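Local coordinates for protein putative lipase/esterase (Lactobacillus plantarum WCFS1, PDB 3BXP) that probably hydrolyses carboxylic ester bonds, as a putative carboxylesterase of the alpha/beta-hydrolase clan, at residues I151-F164 against F195-N209. Sequence-based numbering, arbitrary orientation.
Sequences IILGYPVIDLTAGF and FVWQTATDESVPPIN. With PGR (R-1,2-propanediol), chain K.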
ATOM      1  N   ILE B 151      13.717  -7.549  -2.218  1.00 19.82           N
ATOM      2  CA  ILE B 151      13.451  -7.686  -0.782  1.00 17.50           C
ATOM      3  C   ILE B 151      11.946  -7.694  -0.569  1.00 19.34           C
ATOM      4  O   ILE B 151      11.175  -7.198  -1.399  1.00 20.49           O
ATOM      5  CB  ILE B 151      14.157  -6.549   0.126  1.00 18.19           C
ATOM      6  CG1 ILE B 151      13.476  -5.170   0.024  1.00 18.89           C
ATOM      7  CG2 ILE B 151      15.659  -6.483  -0.188  1.00 22.75           C
ATOM      8  CD1 ILE B 151      14.023  -4.105   1.005  1.00 20.36           C
ATOM      9  N   ILE B 152      11.577  -8.295   0.541  1.00 19.04           N
ATOM     10  CA  ILE B 152      10.197  -8.301   1.053  1.00 19.54           C
ATOM     11  C   ILE B 152      10.303  -7.805   2.479  1.00 19.10           C
ATOM     12  O   ILE B 152      11.192  -8.248   3.214  1.00 21.05           O
ATOM     13  CB  ILE B 152       9.578  -9.744   1.051  1.00 19.78           C
ATOM     14  CG1 ILE B 152       9.278 -10.218  -0.383  1.00 18.42           C
ATOM     15  CG2 ILE B 152       8.296  -9.770   1.887  1.00 22.28           C
ATOM     16  CD1 ILE B 152       8.914 -11.695  -0.484  1.00 22.76           C
ATOM     17  N   LEU B 153       9.441  -6.848   2.825  1.00 18.64           N
ATOM     18  CA  LEU B 153       9.398  -6.302   4.179  1.00 19.06           C
ATOM     19  C   LEU B 153       8.019  -6.396   4.757  1.00 17.75           C
ATOM     20  O   LEU B 153       7.058  -5.904   4.168  1.00 19.38           O
ATOM     21  CB  LEU B 153       9.857  -4.825   4.222  1.00 18.98           C
ATOM     22  CG  LEU B 153      11.273  -4.506   3.712  1.00 19.97           C
ATOM     23  CD1 LEU B 153      11.475  -2.988   3.678  1.00 17.30           C
ATOM     24  CD2 LEU B 153      12.284  -5.168   4.675  1.00 22.42           C
ATOM     25  N   GLY B 154       7.907  -7.064   5.905  1.00 19.03           N
ATOM     26  CA  GLY B 154       6.628  -7.089   6.661  1.00 18.51           C
ATOM     27  C   GLY B 154       6.766  -6.355   7.974  1.00 19.46           C
ATOM     28  O   GLY B 154       7.706  -6.610   8.754  1.00 19.59           O
ATOM     29  N   TYR B 155       5.845  -5.436   8.204  1.00 19.75           N
ATOM     30  CA  TYR B 155       5.884  -4.573   9.366  1.00 20.12           C
ATOM     31  C   TYR B 155       7.341  -4.229   9.766  1.00 20.74           C
ATOM     32  O   TYR B 155       7.708  -4.398  10.924  1.00 21.83           O
ATOM     33  CB  TYR B 155       5.123  -5.208  10.549  1.00 20.69           C
ATOM     34  CG  TYR B 155       5.315  -6.691  10.764  1.00 19.13           C
ATOM     35  CD1 TYR B 155       4.689  -7.602   9.966  1.00 19.50           C
ATOM     36  CD2 TYR B 155       6.094  -7.171  11.787  1.00 18.21           C
ATOM     37  CE1 TYR B 155       4.822  -8.972  10.182  1.00 20.50           C
ATOM     38  CE2 TYR B 155       6.261  -8.537  12.014  1.00 18.90           C
ATOM     39  CZ  TYR B 155       5.639  -9.421  11.210  1.00 19.86           C
ATOM     40  OH  TYR B 155       5.762 -10.764  11.433  1.00 21.85           O
ATOM     41  N   PRO B 156       8.124  -3.643   8.848  1.00 20.37           N
ATOM     42  CA  PRO B 156       9.524  -3.473   9.182  1.00 20.48           C
ATOM     43  C   PRO B 156       9.786  -2.298  10.079  1.00 21.06           C
ATOM     44  O   PRO B 156       9.130  -1.279   9.952  1.00 19.55           O
ATOM     45  CB  PRO B 156      10.136  -3.129   7.857  1.00 18.54           C
ATOM     46  CG  PRO B 156       9.052  -2.394   7.141  1.00 21.82           C
ATOM     47  CD  PRO B 156       7.849  -3.180   7.465  1.00 19.29           C
ATOM     48  N   VAL B 157      10.732  -2.465  10.986  1.00 20.83           N
ATOM     49  CA  VAL B 157      11.384  -1.305  11.601  1.00 18.94           C
ATOM     50  C   VAL B 157      12.281  -0.688  10.547  1.00 19.84           C
ATOM     51  O   VAL B 157      13.072  -1.394   9.891  1.00 20.23           O
ATOM     52  CB  VAL B 157      12.167  -1.684  12.857  1.00 16.47           C
ATOM     53  CG1 VAL B 157      12.995  -0.495  13.384  1.00 18.26           C
ATOM     54  CG2 VAL B 157      11.235  -2.296  13.956  1.00 20.03           C
ATOM     55  N   ILE B 158      12.199   0.632  10.371  1.00 20.81           N
ATOM     56  CA  ILE B 158      12.909   1.296   9.299  1.00 19.46           C
ATOM     57  C   ILE B 158      13.748   2.440   9.836  1.00 19.07           C
ATOM     58  O   ILE B 158      14.888   2.672   9.382  1.00 21.64           O
ATOM     59  CB  ILE B 158      11.908   1.867   8.257  1.00 20.88           C
ATOM     60  CG1 ILE B 158      11.235   0.696   7.495  1.00 21.33           C
ATOM     61  CG2 ILE B 158      12.545   2.895   7.307  1.00 22.97           C
ATOM     62  CD1 ILE B 158      12.252  -0.236   6.643  1.00 19.06           C
ATOM     63  N   ASP B 159      13.166   3.189  10.760  1.00 18.10           N
ATOM     64  CA  ASP B 159      13.833   4.399  11.319  1.00 17.11           C
ATOM     65  C   ASP B 159      13.820   4.342  12.831  1.00 19.15           C
ATOM     66  O   ASP B 159      12.746   4.361  13.478  1.00 22.23           O
ATOM     67  CB  ASP B 159      13.183   5.644  10.724  1.00 18.75           C
ATOM     68  CG  ASP B 159      13.810   6.952  11.190  1.00 18.30           C
ATOM     69  OD1 ASP B 159      14.548   6.984  12.195  1.00 22.19           O
ATOM     70  OD2 ASP B 159      13.493   7.995  10.541  1.00 20.21           O
ATOM     71  N   LEU B 160      15.023   4.194  13.399  1.00 18.79           N
ATOM     72  CA  LEU B 160      15.201   3.971  14.830  1.00 21.49           C
ATOM     73  C   LEU B 160      14.910   5.203  15.663  1.00 24.51           C
ATOM     74  O   LEU B 160      15.016   5.156  16.886  1.00 20.74           O
ATOM     75  CB  LEU B 160      16.619   3.424  15.150  1.00 23.37           C
ATOM     76  CG  LEU B 160      16.988   2.100  14.484  1.00 24.63           C
ATOM     77  CD1 LEU B 160      18.385   1.644  14.952  1.00 22.56           C
ATOM     78  CD2 LEU B 160      15.959   1.032  14.793  1.00 20.82           C
ATOM     79  N   THR B 161      14.514   6.286  14.987  1.00 22.95           N
ATOM     80  CA  THR B 161      14.066   7.495  15.655  1.00 26.73           C
ATOM     81  C   THR B 161      12.552   7.663  15.585  1.00 24.67           C
ATOM     82  O   THR B 161      12.011   8.594  16.147  1.00 30.29           O
ATOM     83  CB  THR B 161      14.690   8.765  15.068  1.00 24.68           C
ATOM     84  OG1 THR B 161      14.121   9.029  13.772  1.00 25.71           O
ATOM     85  CG2 THR B 161      16.253   8.681  14.983  1.00 21.95           C
ATOM     86  N   ALA B 162      11.867   6.744  14.923  1.00 23.86           N
ATOM     87  CA  ALA B 162      10.440   6.908  14.599  1.00 24.52           C
ATOM     88  C   ALA B 162       9.451   6.269  15.613  1.00 27.34           C
ATOM     89  O   ALA B 162       8.258   6.093  15.322  1.00 32.18           O
ATOM     90  CB  ALA B 162      10.163   6.396  13.169  1.00 22.53           C
ATOM     91  N   GLY B 163       9.928   5.915  16.800  1.00 27.12           N
ATOM     92  CA  GLY B 163       9.037   5.387  17.832  1.00 27.48           C
ATOM     93  C   GLY B 163       9.451   4.061  18.428  1.00 27.57           C
ATOM     94  O   GLY B 163       9.103   3.752  19.576  1.00 28.99           O
ATOM     95  N   PHE B 164      10.116   3.237  17.629  1.00 27.42           N
ATOM     96  CA  PHE B 164      10.756   2.038  18.144  1.00 27.17           C
ATOM     97  C   PHE B 164      12.210   2.074  17.781  1.00 26.73           C
ATOM     98  O   PHE B 164      12.520   2.163  16.583  1.00 29.25           O
ATOM     99  CB  PHE B 164      10.175   0.726  17.578  1.00 28.60           C
ATOM    100  CG  PHE B 164      10.910  -0.472  18.094  1.00 28.53           C
ATOM    101  CD1 PHE B 164      10.501  -1.085  19.259  1.00 30.58           C
ATOM    102  CD2 PHE B 164      12.082  -0.913  17.476  1.00 28.09           C
ATOM    103  CE1 PHE B 164      11.220  -2.150  19.786  1.00 23.49           C
ATOM    104  CE2 PHE B 164      12.806  -1.975  18.004  1.00 28.41           C
ATOM    105  CZ  PHE B 164      12.370  -2.587  19.149  1.00 25.18           C
ATOM    106  N   PHE B 195       8.844  -5.359  -2.013  1.00 20.35           N
ATOM    107  CA  PHE B 195       7.452  -5.539  -1.626  1.00 17.61           C
ATOM    108  C   PHE B 195       7.379  -5.295  -0.151  1.00 17.60           C
ATOM    109  O   PHE B 195       7.988  -5.991   0.670  1.00 17.96           O
ATOM    110  CB  PHE B 195       7.005  -6.978  -1.993  1.00 17.66           C
ATOM    111  CG  PHE B 195       5.558  -7.316  -1.637  1.00 18.87           C
ATOM    112  CD1 PHE B 195       5.184  -7.707  -0.362  1.00 18.33           C
ATOM    113  CD2 PHE B 195       4.582  -7.298  -2.614  1.00 20.55           C
ATOM    114  CE1 PHE B 195       3.893  -7.994  -0.070  1.00 19.25           C
ATOM    115  CE2 PHE B 195       3.286  -7.588  -2.304  1.00 16.44           C
ATOM    116  CZ  PHE B 195       2.934  -7.940  -1.014  1.00 19.57           C
ATOM    117  N   VAL B 196       6.579  -4.312   0.214  1.00 20.06           N
ATOM    118  CA  VAL B 196       6.415  -3.904   1.603  1.00 17.53           C
ATOM    119  C   VAL B 196       4.935  -4.063   1.995  1.00 18.88           C
ATOM    120  O   VAL B 196       4.023  -3.691   1.250  1.00 19.98           O
ATOM    121  CB  VAL B 196       6.859  -2.430   1.771  1.00 16.08           C
ATOM    122  CG1 VAL B 196       6.787  -1.934   3.209  1.00 19.53           C
ATOM    123  CG2 VAL B 196       8.240  -2.160   1.195  1.00 20.67           C
ATOM    124  N   TRP B 197       4.705  -4.621   3.156  1.00 20.15           N
ATOM    125  CA  TRP B 197       3.333  -4.706   3.734  1.00 17.72           C
ATOM    126  C   TRP B 197       3.356  -4.449   5.212  1.00 17.65           C
ATOM    127  O   TRP B 197       4.365  -4.670   5.907  1.00 19.03           O
ATOM    128  CB  TRP B 197       2.628  -6.034   3.409  1.00 17.69           C
ATOM    129  CG  TRP B 197       3.149  -7.187   4.158  1.00 20.01           C
ATOM    130  CD1 TRP B 197       4.229  -7.961   3.815  1.00 21.60           C
ATOM    131  CD2 TRP B 197       2.666  -7.713   5.408  1.00 21.38           C
ATOM    132  NE1 TRP B 197       4.432  -8.923   4.745  1.00 21.71           N
ATOM    133  CE2 TRP B 197       3.493  -8.791   5.745  1.00 20.52           C
ATOM    134  CE3 TRP B 197       1.650  -7.356   6.288  1.00 21.60           C
ATOM    135  CZ2 TRP B 197       3.299  -9.533   6.907  1.00 18.95           C
ATOM    136  CZ3 TRP B 197       1.451  -8.121   7.431  1.00 22.96           C
ATOM    137  CH2 TRP B 197       2.273  -9.184   7.726  1.00 20.00           C
ATOM    138  N   GLN B 198       2.240  -3.935   5.701  1.00 19.11           N
ATOM    139  CA  GLN B 198       2.059  -3.758   7.133  1.00 19.00           C
ATOM    140  C   GLN B 198       0.596  -3.656   7.419  1.00 19.14           C
ATOM    141  O   GLN B 198      -0.199  -3.506   6.523  1.00 20.32           O
ATOM    142  CB  GLN B 198       2.792  -2.506   7.613  1.00 20.73           C
ATOM    143  CG  GLN B 198       2.768  -2.275   9.131  1.00 22.09           C
ATOM    144  CD  GLN B 198       3.868  -1.333   9.605  1.00 21.00           C
ATOM    145  OE1 GLN B 198       4.414  -0.551   8.824  1.00 26.02           O
ATOM    146  NE2 GLN B 198       4.149  -1.358  10.897  1.00 25.14           N
ATOM    147  N   THR B 199       0.217  -3.706   8.683  1.00 22.48           N
ATOM    148  CA  THR B 199      -1.185  -3.373   9.007  1.00 22.55           C
ATOM    149  C   THR B 199      -1.324  -1.980   9.534  1.00 24.61           C
ATOM    150  O   THR B 199      -0.441  -1.462  10.191  1.00 23.68           O
ATOM    151  CB  THR B 199      -1.828  -4.348   9.991  1.00 23.32           C
ATOM    152  OG1 THR B 199      -1.210  -4.216  11.283  1.00 26.35           O
ATOM    153  CG2 THR B 199      -1.703  -5.776   9.489  1.00 23.47           C
ATOM    154  N   ALA B 200      -2.457  -1.366   9.200  1.00 27.76           N
ATOM    155  CA  ALA B 200      -2.661   0.055   9.485  1.00 30.55           C
ATOM    156  C   ALA B 200      -2.714   0.291  10.994  1.00 32.56           C
ATOM    157  O   ALA B 200      -2.351   1.373  11.484  1.00 32.78           O
ATOM    158  CB  ALA B 200      -3.961   0.560   8.817  1.00 29.24           C
ATOM    159  N   THR B 201      -3.154  -0.753  11.686  1.00 32.44           N
ATOM    160  CA  THR B 201      -3.508  -0.718  13.109  1.00 35.21           C
ATOM    161  C   THR B 201      -2.384  -1.250  14.014  1.00 33.02           C
ATOM    162  O   THR B 201      -2.579  -1.410  15.216  1.00 33.50           O
ATOM    163  CB  THR B 201      -4.769  -1.598  13.410  1.00 34.98           C
ATOM    164  OG1 THR B 201      -4.505  -2.976  13.071  1.00 39.64           O
ATOM    165  CG2 THR B 201      -5.998  -1.114  12.661  1.00 34.82           C
ATOM    166  N   ASP B 202      -1.243  -1.555  13.408  1.00 28.36           N
ATOM    167  CA  ASP B 202      -0.045  -2.062  14.118  1.00 31.01           C
ATOM    168  C   ASP B 202       0.341  -1.240  15.359  1.00 33.08           C
ATOM    169  O   ASP B 202       0.662  -0.063  15.289  1.00 30.91           O
ATOM    170  CB  ASP B 202       1.150  -2.125  13.129  1.00 31.39           C
ATOM    171  CG  ASP B 202       2.219  -3.130  13.550  1.00 34.04           C
ATOM    172  OD1 ASP B 202       2.419  -3.275  14.767  1.00 29.30           O
ATOM    173  OD2 ASP B 202       2.911  -3.722  12.662  1.00 27.16           O
ATOM    174  N   GLU B 203       0.339  -1.899  16.504  1.00 34.83           N
ATOM    175  CA  GLU B 203       0.587  -1.199  17.751  1.00 37.25           C
ATOM    176  C   GLU B 203       1.970  -1.566  18.301  1.00 38.21           C
ATOM    177  O   GLU B 203       2.353  -1.120  19.387  1.00 40.53           O
ATOM    178  CB  GLU B 203      -0.524  -1.534  18.758  1.00 38.39           C
ATOM    179  N   SER B 204       2.702  -2.371  17.535  1.00 34.14           N
ATOM    180  CA  SER B 204       4.046  -2.858  17.916  1.00 31.38           C
ATOM    181  C   SER B 204       5.138  -2.113  17.159  1.00 30.42           C
ATOM    182  O   SER B 204       6.099  -1.642  17.722  1.00 33.20           O
ATOM    183  CB  SER B 204       4.193  -4.327  17.547  1.00 31.60           C
ATOM    184  OG  SER B 204       3.381  -5.158  18.361  1.00 36.46           O
ATOM    185  N   VAL B 205       4.965  -2.066  15.850  1.00 25.98           N
ATOM    186  CA  VAL B 205       5.849  -1.331  14.938  1.00 22.52           C
ATOM    187  C   VAL B 205       5.044  -0.188  14.336  1.00 22.72           C
ATOM    188  O   VAL B 205       4.074  -0.401  13.590  1.00 22.36           O
ATOM    189  CB  VAL B 205       6.391  -2.232  13.758  1.00 22.37           C
ATOM    190  CG1 VAL B 205       7.337  -1.451  12.803  1.00 21.12           C
ATOM    191  CG2 VAL B 205       7.107  -3.451  14.259  1.00 24.01           C
ATOM    192  N   PRO B 206       5.423   1.036  14.660  1.00 24.50           N
ATOM    193  CA  PRO B 206       4.690   2.200  14.112  1.00 25.25           C
ATOM    194  C   PRO B 206       4.660   2.191  12.581  1.00 24.82           C
ATOM    195  O   PRO B 206       5.722   2.031  11.954  1.00 22.07           O
ATOM    196  CB  PRO B 206       5.524   3.399  14.597  1.00 25.46           C
ATOM    197  CG  PRO B 206       6.279   2.884  15.826  1.00 28.95           C
ATOM    198  CD  PRO B 206       6.543   1.427  15.543  1.00 26.32           C
ATOM    199  N   PRO B 207       3.473   2.362  11.966  1.00 23.65           N
ATOM    200  CA  PRO B 207       3.371   2.267  10.517  1.00 23.84           C
ATOM    201  C   PRO B 207       4.136   3.342   9.761  1.00 21.33           C
ATOM    202  O   PRO B 207       4.445   3.162   8.581  1.00 19.07           O
ATOM    203  CB  PRO B 207       1.862   2.355  10.259  1.00 26.22           C
ATOM    204  CG  PRO B 207       1.262   1.869  11.432  1.00 29.97           C
ATOM    205  CD  PRO B 207       2.134   2.335  12.573  1.00 29.42           C
ATOM    206  N   ILE B 208       4.498   4.426  10.455  1.00 18.22           N
ATOM    207  CA  ILE B 208       5.272   5.463   9.815  1.00 18.02           C
ATOM    208  C   ILE B 208       6.578   4.903   9.258  1.00 20.21           C
ATOM    209  O   ILE B 208       7.201   5.476   8.352  1.00 20.30           O
ATOM    210  CB  ILE B 208       5.569   6.616  10.802  1.00 19.39           C
ATOM    211  CG1 ILE B 208       6.025   7.857  10.056  1.00 22.12           C
ATOM    212  CG2 ILE B 208       6.522   6.162  11.842  1.00 23.24           C
ATOM    213  CD1 ILE B 208       4.978   8.511   9.113  1.00 22.89           C
ATOM    214  N   ASN B 209       7.034   3.798   9.812  1.00 20.21           N
ATOM    215  CA  ASN B 209       8.264   3.177   9.353  1.00 19.09           C
ATOM    216  C   ASN B 209       8.136   2.753   7.888  1.00 18.63           C
ATOM    217  O   ASN B 209       8.986   3.026   7.055  1.00 18.77           O
ATOM    218  CB  ASN B 209       8.598   1.950  10.219  1.00 21.83           C
ATOM    219  CG  ASN B 209       9.280   2.324  11.537  1.00 20.63           C
ATOM    220  OD1 ASN B 209      10.449   2.622  11.558  1.00 20.95           O
ATOM    221  ND2 ASN B 209       8.536   2.209  12.656  1.00 21.43           N
TER
HETATM  222  C1  PGR K 280       1.762   5.982  11.827  1.00 35.18           C
HETATM  223  C2  PGR K 280       1.361   7.462  11.776  1.00 29.87           C
HETATM  224  C3  PGR K 280       0.571   7.867  13.023  1.00 36.15           C
HETATM  225  O1  PGR K 280       2.889   5.647  12.694  1.00 31.94           O
HETATM  226  O2  PGR K 280       2.439   8.414  11.621  1.00 26.99           O
HETATM  227  O   HOH W   1      10.765   2.766  14.740  1.00 24.00           O
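Asn209 reaches from the start of helix 208-219 into the loop after strand 150-154, and its amide satisfies two of the loop's backbone N-H groups. Its OD1 accepts them both: that of Asp159 at 2.9 Å, nearly in line with the C=O bond, and that of Ile158 at 2.9 Å from above the amide plane. ND2 gives one hydrogen to Pro206 O (2.9 Å) and another to a water that also takes the N-H of Phe164 and donates to Asp159 O. An asparagine suits the place because one short side chain both accepts and donates; an alanine here would probably leave the N-H groups of Ile158 and Asp159 without their acceptor. Asp159 OD1 accepts Thr161 N, two residues on, in an Asx turn, and Thr161 OG1, while its OD2 goes to Lys212 in a salt bridge and to Gln184. Asp202 OD1 likewise takes Ser204 N and Val205 N, while Pro156 O, walled by Val205 CG1 and Asn209 CB, is buried without a polar partner.

The strands run parallel, with N-H groups of Phe195, Leu153, Trp197 and Tyr155 bound alternately across. Gly154 CA lies over the indole of Trp197, 3.7 Å from the five-membered ring's centroid, where a side chain would collide with NE1. With CG between backbone N and carbonyl carbon (chi1 73°), Trp197 swings over that glycine, and the edge of the Tyr155 ring points at the indole's six-membered ring in an offset edge-to-face pair, planes at 80°.

Strand 150-154, helix 168-174 and strand 194-199 make a beta-alpha-beta unit, as in the alpha/beta-hydrolase fold, with parallel strands 110-116 and 224-229 on the outer sides. Tyr213 of helix 208-219 packs on Leu153, and Trp259 stacks on Trp197. Tyr155 touches Ser117 of a probable nucleophile elbow, beside the likely active site.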